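Local coordinates for M152 protein (Murid herpesvirus 1, PDB 4G59) that is an MHC class I-like viral glycoprotein that probably serves immune evasion, engaging host proteins such as the RAE-1 ligands of the NKG2D receptor, at residues B[23-28]-B[101-106]; B[43-48]-B[221-226]; B[115-120]-B[133-138]; B[184-189]-B[256-261]; B[240-243]-B[247-250]. All coordinates share one frame; numbering follows the deposited sequence.

Interaction 1. Residues B[23-28]-B[101-106]; sequences ATFISY and CKFVPF
Cys101 N donates a hydrogen bond to Ala23 O at 2.8 Å, nearly straight, with an N-H...O angle of 171°. The return bond, from Ala23 N to Cys101 O, is 2.9 Å long but more bent, at 133°. Together they make Ala23 and Cys101 a hydrogen-bonded antiparallel pair that joins strand 22-31 to strand 95-103. CB of Ala23 and CB of Cys101 rise on the same face of the sheet, and SG of Cys101 is taken up by the disulfide to Cys108 on the next strand, 106-114. This sheet is the floor of the MHC class I-like platform, and its face with Ala23, Phe25, Cys101 and Phe103 lies beneath helices 68-89 and 161-178. Over that face the contact turns apolar. CZ of Phe103 reaches CB of Ala23 at 3.9 Å, with CE2 of the same ring almost as near. CZ of Phe103 also meets CE2 of Phe25 at 4.1 Å; each atom lies at the edge of the other ring, near its plane, and the two side chains cross at about a right angle. Both rings have CG beside the backbone N and anti to the carbonyl carbon (chi1 -65° in each), a setting that brings their far ends together although neither CB is aimed at the opposing strand. Phe103 packs on Leu164 and Gln165 of helix 161-178, while Phe25 reaches Glu70, Phe73 and Phe74 of helix 68-89.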
# COMPACT_ATOMS: atom_id res chain seq x y z
N ALA B 23 6.00 -0.27 19.77
CA ALA B 23 4.76 -0.48 19.03
C ALA B 23 4.39 0.77 18.25
O ALA B 23 4.37 1.87 18.81
CB ALA B 23 3.62 -0.84 19.97
N THR B 24 4.06 0.60 16.96
CA THR B 24 3.60 1.72 16.15
C THR B 24 2.10 1.61 15.91
O THR B 24 1.63 0.63 15.30
CB THR B 24 4.34 1.76 14.80
OG1 THR B 24 5.71 2.06 15.04
CG2 THR B 24 3.78 2.87 13.92
N PHE B 25 1.33 2.61 16.38
CA PHE B 25 -0.12 2.62 16.17
C PHE B 25 -0.41 3.56 15.02
O PHE B 25 -0.11 4.77 15.10
CB PHE B 25 -0.85 3.11 17.42
CG PHE B 25 -0.71 2.19 18.61
CD1 PHE B 25 -1.73 1.32 18.95
CD2 PHE B 25 0.44 2.20 19.40
CE1 PHE B 25 -1.61 0.47 20.03
CE2 PHE B 25 0.55 1.34 20.50
CZ PHE B 25 -0.47 0.48 20.81
N ILE B 26 -0.98 3.03 13.94
CA ILE B 26 -1.24 3.88 12.77
C ILE B 26 -2.73 4.07 12.51
O ILE B 26 -3.51 3.11 12.53
CB ILE B 26 -0.54 3.37 11.50
CG1 ILE B 26 0.97 3.52 11.64
CG2 ILE B 26 -0.95 4.18 10.30
CD1 ILE B 26 1.75 2.71 10.64
N SER B 27 -3.12 5.33 12.28
CA SER B 27 -4.50 5.64 11.96
C SER B 27 -4.59 6.50 10.71
O SER B 27 -4.01 7.61 10.63
CB SER B 27 -5.21 6.29 13.14
OG SER B 27 -5.57 5.32 14.09
N TYR B 28 -5.31 5.96 9.75
CA TYR B 28 -5.48 6.58 8.44
C TYR B 28 -6.94 6.86 8.23
O TYR B 28 -7.76 5.91 8.12
CB TYR B 28 -5.00 5.59 7.37
CG TYR B 28 -5.32 6.01 5.94
CD1 TYR B 28 -5.14 7.32 5.51
CD2 TYR B 28 -5.74 5.07 5.00
CE1 TYR B 28 -5.41 7.69 4.21
CE2 TYR B 28 -6.01 5.45 3.68
CZ TYR B 28 -5.84 6.75 3.31
OH TYR B 28 -6.11 7.13 2.00
N CYS B 101 5.53 4.18 19.80
CA CYS B 101 5.65 4.22 21.27
C CYS B 101 6.56 3.15 21.86
O CYS B 101 6.43 1.97 21.52
CB CYS B 101 4.27 4.09 21.93
SG CYS B 101 3.07 5.36 21.52
N LYS B 102 7.47 3.57 22.73
CA LYS B 102 8.18 2.68 23.65
C LYS B 102 7.39 2.68 24.96
O LYS B 102 7.01 3.75 25.45
CB LYS B 102 9.57 3.24 23.92
CG LYS B 102 10.71 2.32 23.58
CD LYS B 102 11.98 3.14 23.45
CE LYS B 102 13.21 2.29 23.22
NZ LYS B 102 13.59 1.49 24.43
N PHE B 103 7.16 1.50 25.53
CA PHE B 103 6.39 1.40 26.76
C PHE B 103 7.21 1.56 28.05
O PHE B 103 6.73 2.15 29.03
CB PHE B 103 5.62 0.08 26.78
CG PHE B 103 4.57 -0.02 25.71
CD1 PHE B 103 3.69 1.03 25.47
CD2 PHE B 103 4.47 -1.16 24.93
CE1 PHE B 103 2.73 0.93 24.48
CE2 PHE B 103 3.51 -1.26 23.93
CZ PHE B 103 2.64 -0.22 23.70
N VAL B 104 8.43 1.02 28.07
CA VAL B 104 9.33 1.18 29.22
C VAL B 104 10.76 1.54 28.77
O VAL B 104 11.44 0.75 28.10
CB VAL B 104 9.31 -0.04 30.19
CG1 VAL B 104 7.90 -0.32 30.70
CG2 VAL B 104 9.86 -1.28 29.54
N PRO B 105 11.20 2.78 29.07
CA PRO B 105 10.41 3.86 29.67
C PRO B 105 9.40 4.41 28.67
O PRO B 105 9.74 4.51 27.49
CB PRO B 105 11.46 4.95 29.95
CG PRO B 105 12.80 4.34 29.66
CD PRO B 105 12.56 3.21 28.72
N PHE B 106 8.19 4.77 29.11
CA PHE B 106 7.18 5.28 28.19
C PHE B 106 7.61 6.49 27.37
O PHE B 106 8.04 7.50 27.92
CB PHE B 106 5.86 5.61 28.90
CG PHE B 106 4.75 5.87 27.94
CD1 PHE B 106 4.00 4.82 27.44
CD2 PHE B 106 4.49 7.16 27.48
CE1 PHE B 106 2.99 5.03 26.52
CE2 PHE B 106 3.47 7.40 26.56
CZ PHE B 106 2.72 6.32 26.08

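Interaction 2. Residues B[43-48]-B[221-226]; sequences QSSDIF and KYMRMY
Met225 reaches from its strand to the loop residue Asp46 through the far end of its side chain. From CB the chain runs extended, CG anti to the backbone N (chi1 -164°), and delivers SD to within 4.1 Å of Asp46 O. A bend at the last torsion (chi3 -42°) then turns CE onto the Asp46 side chain: the methyl lies 3.3 Å from CB of Asp46, doubtfully short for two carbons, and 3.5 Å from its OD2. The two side chains cross at about a right angle. No hydrogen bond joins the segments; OD2 of Asp46 finds its polar partner in a salt bridge to NE of Arg49. A second methionine methyl does the same one residue earlier, where CE of Met223 rests 3.7 Å from CB of Ser45 and close to its OG. The loop that receives them lies between strands 34-40 and 48-50 of the platform sheet, where Ile47 and Phe48 both face Ile39 in a classic beta bulge. Ile47 packs beneath helix 161-178 on Trp168 and Ile175, whereas the methionines come from strand 220-225, an outermost strand of a separate four-stranded sheet, with Leu231 of adjacent strand 231-238 touching both Ser45 and Met223.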
# COMPACT_ATOMS: atom_id res chain seq x y z
N GLN B 43 10.35 -4.65 14.05
CA GLN B 43 10.78 -5.52 12.95
C GLN B 43 9.64 -6.43 12.44
O GLN B 43 9.92 -7.45 11.78
CB GLN B 43 12.03 -6.32 13.35
CG GLN B 43 13.35 -5.51 13.31
CD GLN B 43 13.77 -4.94 14.67
OE1 GLN B 43 13.14 -5.18 15.71
NE2 GLN B 43 14.86 -4.16 14.66
N SER B 44 8.38 -6.08 12.72
CA SER B 44 7.23 -6.88 12.28
C SER B 44 6.42 -6.17 11.19
O SER B 44 6.52 -4.95 11.02
CB SER B 44 6.31 -7.26 13.46
OG SER B 44 5.32 -6.27 13.72
N SER B 45 5.62 -6.93 10.45
CA SER B 45 4.62 -6.32 9.57
C SER B 45 3.39 -6.11 10.46
O SER B 45 3.52 -6.21 11.68
CB SER B 45 4.31 -7.26 8.41
OG SER B 45 3.93 -8.53 8.90
N ASP B 46 2.21 -5.82 9.92
CA ASP B 46 1.11 -5.56 10.85
C ASP B 46 0.69 -6.80 11.61
O ASP B 46 0.46 -7.87 11.02
CB ASP B 46 -0.12 -4.94 10.19
CG ASP B 46 0.19 -3.70 9.40
OD1 ASP B 46 1.17 -2.99 9.71
OD2 ASP B 46 -0.58 -3.45 8.44
N ILE B 47 0.62 -6.66 12.93
CA ILE B 47 0.12 -7.74 13.79
C ILE B 47 -1.40 -7.59 13.99
O ILE B 47 -2.15 -8.59 14.04
CB ILE B 47 0.86 -7.74 15.13
CG1 ILE B 47 2.36 -7.97 14.89
CG2 ILE B 47 0.31 -8.78 16.07
CD1 ILE B 47 3.26 -7.60 16.10
N PHE B 48 -1.85 -6.34 14.10
CA PHE B 48 -3.28 -6.08 14.17
C PHE B 48 -3.65 -5.03 13.15
O PHE B 48 -2.95 -4.02 12.98
CB PHE B 48 -3.67 -5.61 15.56
CG PHE B 48 -5.13 -5.32 15.71
CD1 PHE B 48 -6.05 -6.35 15.81
CD2 PHE B 48 -5.59 -4.00 15.75
CE1 PHE B 48 -7.41 -6.09 15.95
CE2 PHE B 48 -6.94 -3.73 15.88
CZ PHE B 48 -7.85 -4.78 15.98
N LYS B 221 8.21 -5.02 -5.22
CA LYS B 221 7.85 -5.95 -4.14
C LYS B 221 6.77 -5.33 -3.29
O LYS B 221 6.64 -4.10 -3.25
CB LYS B 221 9.05 -6.25 -3.25
CG LYS B 221 9.95 -5.07 -3.00
CD LYS B 221 10.71 -5.16 -1.69
CE LYS B 221 11.89 -4.19 -1.69
NZ LYS B 221 12.90 -4.49 -2.75
N TYR B 222 6.03 -6.18 -2.58
CA TYR B 222 5.00 -5.69 -1.68
C TYR B 222 4.60 -6.84 -0.78
O TYR B 222 5.01 -7.97 -1.04
CB TYR B 222 3.79 -5.20 -2.47
CG TYR B 222 3.35 -6.18 -3.53
CD1 TYR B 222 2.63 -7.32 -3.20
CD2 TYR B 222 3.64 -5.96 -4.87
CE1 TYR B 222 2.22 -8.22 -4.15
CE2 TYR B 222 3.24 -6.86 -5.84
CZ TYR B 222 2.53 -7.99 -5.48
OH TYR B 222 2.12 -8.89 -6.43
N MET B 223 3.81 -6.56 0.26
CA MET B 223 3.27 -7.61 1.14
C MET B 223 1.75 -7.52 1.14
O MET B 223 1.18 -6.44 1.02
CB MET B 223 3.80 -7.50 2.58
CG MET B 223 5.27 -7.86 2.79
SD MET B 223 5.81 -7.75 4.53
CE MET B 223 4.87 -9.09 5.24
N ARG B 224 1.08 -8.66 1.28
CA ARG B 224 -0.38 -8.68 1.42
C ARG B 224 -0.77 -9.40 2.70
O ARG B 224 -0.22 -10.47 3.01
CB ARG B 224 -1.03 -9.37 0.22
CG ARG B 224 -0.66 -8.77 -1.13
CD ARG B 224 -1.24 -7.37 -1.27
NE ARG B 224 -1.03 -6.83 -2.62
CZ ARG B 224 -0.46 -5.65 -2.86
NH1 ARG B 224 -0.04 -4.90 -1.86
NH2 ARG B 224 -0.30 -5.23 -4.10
N MET B 225 -1.73 -8.85 3.44
CA MET B 225 -2.23 -9.50 4.64
C MET B 225 -3.64 -9.98 4.36
O MET B 225 -4.46 -9.21 3.83
CB MET B 225 -2.24 -8.52 5.83
CG MET B 225 -2.38 -9.21 7.19
SD MET B 225 -2.73 -7.99 8.46
CE MET B 225 -1.61 -6.79 7.91
N TYR B 226 -3.94 -11.24 4.68
CA TYR B 226 -5.27 -11.81 4.43
C TYR B 226 -6.02 -12.17 5.71
O TYR B 226 -5.50 -11.98 6.81
CB TYR B 226 -5.17 -13.08 3.57
CG TYR B 226 -4.57 -12.83 2.22
CD1 TYR B 226 -5.35 -12.41 1.16
CD2 TYR B 226 -3.21 -13.04 2.00
CE1 TYR B 226 -4.79 -12.18 -0.07
CE2 TYR B 226 -2.65 -12.81 0.76
CZ TYR B 226 -3.45 -12.38 -0.26
OH TYR B 226 -2.90 -12.15 -1.49

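Interaction 3. Residues B[115-120]-B[133-138]; sequences DGNTLT and SPPYSP
Leu119 and Pro134 carry the apolar part of this contact. Both methyls of Leu119 bear on the proline ring: CD1 comes to 3.5 Å from CG of Pro134, a close fit, while CD2 lies 3.7 Å from CD of the same ring and equally near its nitrogen. CD2 of Leu119 also approaches C of Ser133, at 3.8 Å, so the leucine fork covers the Ser133-Pro134 peptide as well as the ring. With CG of Leu119 beside its backbone N (chi1 -41°), the fork is directed at the proline, and Met114 and Ile145 pack against Pro134 nearby. Looser van der Waals contact follows along the strand, where ND2 of Asn117 approaches Pro135 at 4.2 Å from CG, the two side chains coming from opposite directions. No hydrogen bond links the segments. The polar bonds go outward: the backbone of Leu119 pairs with Gln112 on one side and with Leu131 and Gly132 on the other, and ND2 of Asn117 bonds to a polar side chain of the partner protein. Asp115 forms salt bridges to Arg93 and to a basic side chain of that partner. The arrangement belongs to the MHC class I-like platform, near the outer edge of its sheet, where the chain leaves the hairpin of strands 117-123 and 128-130 and folds back beside the start of strand 117-123 before entering helix 142-148.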
# COMPACT_ATOMS: atom_id res chain seq x y z
N ASP B 115 -0.96 12.92 1.93
CA ASP B 115 -0.59 12.72 0.52
C ASP B 115 0.88 12.31 0.29
O ASP B 115 1.55 12.85 -0.60
CB ASP B 115 -0.95 13.97 -0.30
CG ASP B 115 -2.44 14.26 -0.28
OD1 ASP B 115 -3.21 13.36 0.10
OD2 ASP B 115 -2.86 15.37 -0.65
N GLY B 116 1.37 11.38 1.10
CA GLY B 116 2.74 10.93 0.99
C GLY B 116 3.77 11.83 1.66
O GLY B 116 4.94 11.47 1.75
N ASN B 117 3.35 13.00 2.13
CA ASN B 117 4.27 13.96 2.75
C ASN B 117 4.14 13.97 4.26
O ASN B 117 3.02 14.06 4.77
CB ASN B 117 4.01 15.39 2.25
CG ASN B 117 4.27 15.57 0.76
OD1 ASN B 117 5.34 15.21 0.25
ND2 ASN B 117 3.30 16.14 0.05
N THR B 118 5.26 13.91 4.97
CA THR B 118 5.28 14.12 6.42
C THR B 118 5.26 15.62 6.76
O THR B 118 6.15 16.36 6.37
CB THR B 118 6.50 13.47 7.08
OG1 THR B 118 6.52 12.07 6.77
CG2 THR B 118 6.45 13.64 8.59
N LEU B 119 4.23 16.06 7.50
CA LEU B 119 4.09 17.47 7.86
C LEU B 119 4.68 17.82 9.23
O LEU B 119 5.29 18.88 9.38
CB LEU B 119 2.62 17.87 7.88
CG LEU B 119 1.74 17.33 6.76
CD1 LEU B 119 0.28 17.64 7.04
CD2 LEU B 119 2.19 17.90 5.43
N THR B 120 4.45 16.97 10.23
CA THR B 120 4.87 17.26 11.59
C THR B 120 5.44 16.05 12.34
O THR B 120 4.96 14.92 12.17
CB THR B 120 3.69 17.81 12.43
OG1 THR B 120 2.62 16.86 12.43
CG2 THR B 120 3.18 19.11 11.88
N SER B 133 4.37 21.14 4.33
CA SER B 133 3.04 21.73 4.20
C SER B 133 2.22 20.97 3.17
O SER B 133 2.77 20.52 2.16
CB SER B 133 3.12 23.22 3.83
OG SER B 133 1.99 23.93 4.30
N PRO B 134 0.92 20.79 3.44
CA PRO B 134 -0.00 20.10 2.52
C PRO B 134 -0.37 20.97 1.31
O PRO B 134 -0.79 22.12 1.49
CB PRO B 134 -1.25 19.85 3.38
CG PRO B 134 -0.81 20.07 4.80
CD PRO B 134 0.31 21.05 4.75
N PRO B 135 -0.21 20.41 0.10
CA PRO B 135 -0.32 21.03 -1.23
C PRO B 135 -1.52 21.95 -1.52
O PRO B 135 -1.34 22.97 -2.19
CB PRO B 135 -0.36 19.82 -2.16
CG PRO B 135 0.52 18.85 -1.49
CD PRO B 135 0.28 19.02 -0.01
N TYR B 136 -2.72 21.60 -1.10
CA TYR B 136 -3.82 22.50 -1.42
C TYR B 136 -4.51 23.01 -0.15
O TYR B 136 -5.70 22.79 0.07
CB TYR B 136 -4.79 21.85 -2.42
CG TYR B 136 -4.25 21.89 -3.83
CD1 TYR B 136 -4.86 22.66 -4.80
CD2 TYR B 136 -3.12 21.18 -4.18
CE1 TYR B 136 -4.35 22.71 -6.10
CE2 TYR B 136 -2.60 21.22 -5.47
CZ TYR B 136 -3.22 21.99 -6.43
OH TYR B 136 -2.70 22.03 -7.70
N SER B 137 -3.72 23.68 0.68
CA SER B 137 -4.21 24.17 1.96
C SER B 137 -3.86 25.65 2.20
O SER B 137 -3.15 25.98 3.16
CB SER B 137 -3.63 23.31 3.09
OG SER B 137 -2.21 23.27 3.00
N PRO B 138 -4.37 26.54 1.34
CA PRO B 138 -3.99 27.94 1.51
C PRO B 138 -4.70 28.58 2.70
O PRO B 138 -4.13 29.44 3.38
CB PRO B 138 -4.45 28.58 0.19
CG PRO B 138 -5.64 27.75 -0.23
CD PRO B 138 -5.35 26.35 0.26

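Interaction 4. Residues B[184-189]-B[256-261]; sequences NEYSLY and TGWYAT
Tyr186 and Asn184 face Trp258 and Ala260 across a beta sandwich, the two-layer fold resembling the immunoglobulin-like alpha3 domain of MHC class I proteins. Strand 185-191 belongs to one four-stranded sheet and strand 258-264 to the other, and the nearest CA atoms, those of Tyr186 and Ala260, are 9.6 Å apart, so side chains alone bridge the layers. The apolar contact is modest: CE1 of Tyr186 lies 4.2 Å from CB of Ala260, and Ile252 and Met201 pack on the tyrosine from the two sheets. Contacts between polar groups and the indole make up the rest. OH of Tyr186 comes to 3.9 Å from CH2 of Trp258 and equally near its CZ3; the two side chains come from opposite directions, and the hydroxyl approaches the indole obliquely. CG of Trp258 lies between the backbone N and the carbonyl carbon (chi1 65°), which leans the indole toward the Ala260 side as it reaches across, bringing its six-membered ring to Tyr186. Hydrogen bonds fix the polar ends without crossing the contact: OH of Tyr186 bonds to Pro181 O, NE1 of Trp258 to OD1 of Asp179, and OD1 of Asn184 to OG1 of Thr203. The last of these helps to orient the Asn184 amide, whose plane is turned 45° from the indole plane and whose ND2 sits 3.9 Å from CZ2 of Trp258.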
# COMPACT_ATOMS: atom_id res chain seq x y z
N ASN B 184 7.41 -21.93 5.69
CA ASN B 184 6.84 -21.04 4.71
C ASN B 184 6.79 -21.72 3.34
O ASN B 184 7.50 -22.70 3.11
CB ASN B 184 7.70 -19.77 4.64
CG ASN B 184 7.80 -19.04 6.00
OD1 ASN B 184 6.92 -19.14 6.85
ND2 ASN B 184 8.90 -18.29 6.17
N GLU B 185 5.95 -21.22 2.44
CA GLU B 185 5.91 -21.79 1.08
C GLU B 185 6.50 -20.82 0.07
O GLU B 185 6.11 -19.64 0.03
CB GLU B 185 4.48 -22.16 0.68
CG GLU B 185 4.28 -22.50 -0.82
CD GLU B 185 2.79 -22.56 -1.22
OE1 GLU B 185 2.05 -23.44 -0.73
OE2 GLU B 185 2.37 -21.70 -2.03
N TYR B 186 7.41 -21.31 -0.76
CA TYR B 186 8.08 -20.49 -1.75
C TYR B 186 7.69 -20.94 -3.15
O TYR B 186 7.48 -22.13 -3.38
CB TYR B 186 9.58 -20.63 -1.58
CG TYR B 186 10.07 -20.38 -0.17
CD1 TYR B 186 10.53 -19.14 0.21
CD2 TYR B 186 10.09 -21.40 0.77
CE1 TYR B 186 10.99 -18.90 1.50
CE2 TYR B 186 10.54 -21.17 2.07
CZ TYR B 186 11.00 -19.91 2.41
OH TYR B 186 11.46 -19.64 3.68
N SER B 187 7.56 -20.00 -4.08
CA SER B 187 7.21 -20.35 -5.47
C SER B 187 7.74 -19.33 -6.48
O SER B 187 7.98 -18.17 -6.13
CB SER B 187 5.70 -20.56 -5.63
OG SER B 187 4.95 -19.39 -5.37
N LEU B 188 7.96 -19.77 -7.71
CA LEU B 188 8.36 -18.87 -8.78
C LEU B 188 7.39 -19.04 -9.93
O LEU B 188 6.85 -20.12 -10.14
CB LEU B 188 9.76 -19.23 -9.27
CG LEU B 188 10.97 -19.02 -8.37
CD1 LEU B 188 12.17 -19.67 -9.03
CD2 LEU B 188 11.21 -17.54 -8.11
N TYR B 189 7.17 -17.97 -10.69
CA TYR B 189 6.44 -18.09 -11.95
C TYR B 189 7.19 -17.37 -13.04
O TYR B 189 7.68 -16.24 -12.84
CB TYR B 189 5.05 -17.47 -11.85
CG TYR B 189 4.23 -17.71 -13.10
CD1 TYR B 189 3.59 -18.93 -13.30
CD2 TYR B 189 4.08 -16.73 -14.07
CE1 TYR B 189 2.84 -19.17 -14.43
CE2 TYR B 189 3.31 -16.97 -15.22
CZ TYR B 189 2.70 -18.20 -15.38
OH TYR B 189 1.94 -18.47 -16.49
N THR B 256 14.92 -11.81 11.93
CA THR B 256 15.38 -12.79 12.91
C THR B 256 16.70 -13.46 12.52
O THR B 256 17.24 -14.26 13.28
CB THR B 256 14.33 -13.84 13.20
OG1 THR B 256 14.06 -14.57 12.01
CG2 THR B 256 13.08 -13.19 13.68
N GLY B 257 17.22 -13.13 11.34
CA GLY B 257 18.60 -13.48 11.03
C GLY B 257 18.83 -14.59 10.03
O GLY B 257 19.97 -14.90 9.70
N TRP B 258 17.76 -15.19 9.54
CA TRP B 258 17.88 -16.13 8.45
C TRP B 258 17.56 -15.46 7.11
O TRP B 258 16.89 -14.43 7.08
CB TRP B 258 16.95 -17.31 8.70
CG TRP B 258 15.48 -16.98 8.70
CD1 TRP B 258 14.69 -16.73 9.79
CD2 TRP B 258 14.62 -16.89 7.55
NE1 TRP B 258 13.40 -16.49 9.38
CE2 TRP B 258 13.33 -16.59 8.02
CE3 TRP B 258 14.82 -17.05 6.17
CZ2 TRP B 258 12.23 -16.43 7.15
CZ3 TRP B 258 13.73 -16.89 5.31
CH2 TRP B 258 12.46 -16.59 5.81
N TYR B 259 18.07 -16.03 6.01
CA TYR B 259 17.62 -15.61 4.69
C TYR B 259 17.57 -16.81 3.77
O TYR B 259 18.28 -17.79 4.00
CB TYR B 259 18.50 -14.50 4.11
CG TYR B 259 19.93 -14.88 3.81
CD1 TYR B 259 20.30 -15.33 2.55
CD2 TYR B 259 20.92 -14.75 4.78
CE1 TYR B 259 21.62 -15.66 2.27
CE2 TYR B 259 22.23 -15.08 4.51
CZ TYR B 259 22.58 -15.53 3.25
OH TYR B 259 23.89 -15.85 3.00
N ALA B 260 16.71 -16.74 2.75
CA ALA B 260 16.57 -17.84 1.80
C ALA B 260 16.82 -17.34 0.39
O ALA B 260 16.42 -16.23 0.03
CB ALA B 260 15.19 -18.46 1.90
N THR B 261 17.50 -18.16 -0.41
CA THR B 261 17.65 -17.82 -1.82
C THR B 261 16.66 -18.69 -2.57
O THR B 261 16.47 -19.88 -2.22
CB THR B 261 19.08 -18.09 -2.33
OG1 THR B 261 19.39 -19.47 -2.11
CG2 THR B 261 20.08 -17.26 -1.56

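Interaction 5. Residues B[240-243]-B[247-250]; sequences RDLN and DFAF
Leu242 against Phe248 is a small, buried apolar contact at one end of the beta sandwich, inside the connection that leads from strand 231-238 of one sheet to strand 250-253 of the other. The chain turns back on itself between the two residues, whose CA atoms remain 8.1 Å apart, and no hydrogen bond joins the segments. One branch of the leucine does the touching. CD1 of Leu242 lies 3.7 Å from both CB and CD2 of Phe248, with CG only slightly farther. The methyl therefore settles at the root of the phenylalanine side chain, where CB joins the ring, and approaches the ring obliquely. The long directions of the two side chains cross at about a right angle. In Phe248 the ring is attached with CG between the backbone N and the carbonyl carbon (chi1 60°), which sends the ring off to one side of the leucine methyl, in between the two sheets. CD1 of Leu242 also passes the backbone of the residue before, 4.5 Å from Asp247 O, a marginal contact. The turn has polar bonds of its own at the surface: Asp247 N bonds to OG of Ser245, and NH2 of Arg240 forms a salt bridge with Asp238. Leu242 and Phe248 both pack on Leu213 of strand 210-213 and on Leu237 of strand 231-238, one from each sheet; Val217 adds to the leucine side, while Val197 of strand 196-203 meets the Phe248 ring.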
# COMPACT_ATOMS: atom_id res chain seq x y z
N ARG B 240 15.64 -8.92 -18.78
CA ARG B 240 16.00 -7.85 -19.69
C ARG B 240 16.18 -6.60 -18.87
O ARG B 240 16.31 -5.52 -19.41
CB ARG B 240 14.85 -7.52 -20.63
CG ARG B 240 13.84 -6.51 -20.13
CD ARG B 240 13.05 -5.96 -21.32
NE ARG B 240 11.92 -5.12 -20.94
CZ ARG B 240 10.64 -5.45 -21.13
NH1 ARG B 240 10.33 -6.60 -21.70
NH2 ARG B 240 9.68 -4.62 -20.75
N ASP B 241 16.26 -6.77 -17.56
CA ASP B 241 16.70 -5.71 -16.69
C ASP B 241 17.96 -6.42 -16.27
O ASP B 241 18.84 -5.84 -15.65
CB ASP B 241 15.80 -5.45 -15.49
CG ASP B 241 14.77 -4.38 -15.76
OD1 ASP B 241 14.83 -3.77 -16.83
OD2 ASP B 241 13.91 -4.15 -14.91
N LEU B 242 18.03 -7.69 -16.64
CA LEU B 242 19.19 -8.53 -16.36
C LEU B 242 20.25 -8.43 -17.47
O LEU B 242 21.34 -8.99 -17.34
CB LEU B 242 18.76 -9.99 -16.16
CG LEU B 242 18.01 -10.29 -14.86
CD1 LEU B 242 18.02 -11.77 -14.57
CD2 LEU B 242 18.59 -9.51 -13.69
N ASN B 243 19.91 -7.70 -18.53
CA ASN B 243 20.79 -7.54 -19.69
C ASN B 243 21.27 -8.88 -20.23
O ASN B 243 22.41 -9.27 -20.00
CB ASN B 243 21.99 -6.63 -19.37
CG ASN B 243 21.58 -5.30 -18.73
OD1 ASN B 243 20.49 -4.79 -18.98
ND2 ASN B 243 22.47 -4.74 -17.92
N ASP B 247 20.63 -15.81 -15.24
CA ASP B 247 21.00 -16.31 -13.93
C ASP B 247 20.75 -15.23 -12.88
O ASP B 247 21.40 -14.18 -12.86
CB ASP B 247 22.46 -16.77 -13.91
CG ASP B 247 22.88 -17.30 -12.55
OD1 ASP B 247 22.04 -17.91 -11.85
OD2 ASP B 247 24.06 -17.10 -12.20
N PHE B 248 19.79 -15.51 -12.00
CA PHE B 248 19.39 -14.57 -10.97
C PHE B 248 18.94 -15.37 -9.76
O PHE B 248 18.60 -16.56 -9.87
CB PHE B 248 18.22 -13.72 -11.47
CG PHE B 248 17.01 -14.53 -11.85
CD1 PHE B 248 16.03 -14.83 -10.91
CD2 PHE B 248 16.87 -15.01 -13.13
CE1 PHE B 248 14.94 -15.57 -11.26
CE2 PHE B 248 15.77 -15.76 -13.48
CZ PHE B 248 14.81 -16.04 -12.55
N ALA B 249 18.93 -14.73 -8.60
CA ALA B 249 18.30 -15.36 -7.45
C ALA B 249 17.60 -14.32 -6.62
O ALA B 249 18.11 -13.20 -6.43
CB ALA B 249 19.32 -16.12 -6.61
N PHE B 250 16.41 -14.68 -6.15
CA PHE B 250 15.71 -13.80 -5.22
C PHE B 250 16.26 -14.08 -3.84
O PHE B 250 16.44 -15.24 -3.48
CB PHE B 250 14.21 -14.10 -5.25
CG PHE B 250 13.54 -13.64 -6.52
CD1 PHE B 250 13.00 -12.37 -6.61
CD2 PHE B 250 13.43 -14.48 -7.62
CE1 PHE B 250 12.37 -11.94 -7.77
CE2 PHE B 250 12.80 -14.05 -8.81
CZ PHE B 250 12.27 -12.78 -8.88

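How the interactions relate
Interactions 1 and 3 lie on the eight-stranded platform sheet, their centres about 23 Å apart, whereas interactions 4 and 5 belong to the beta sandwich, their centres about 18 Å apart, and touch through Leu188 and Phe250. Interaction 2 is close to the centre of the molecule: its centre is about 17 Å from that of interaction 1 and about 15 Å from that of interaction 4, with which it shares the sheet of strands 185-191 and 220-225. Along the chain interaction 1 closes before 3 opens, 3 falls between the segments of 2, both segments of 5 fall between those of 4, and 2 crosses 1 and 4. Of the five, interaction 2 ties platform to sandwich.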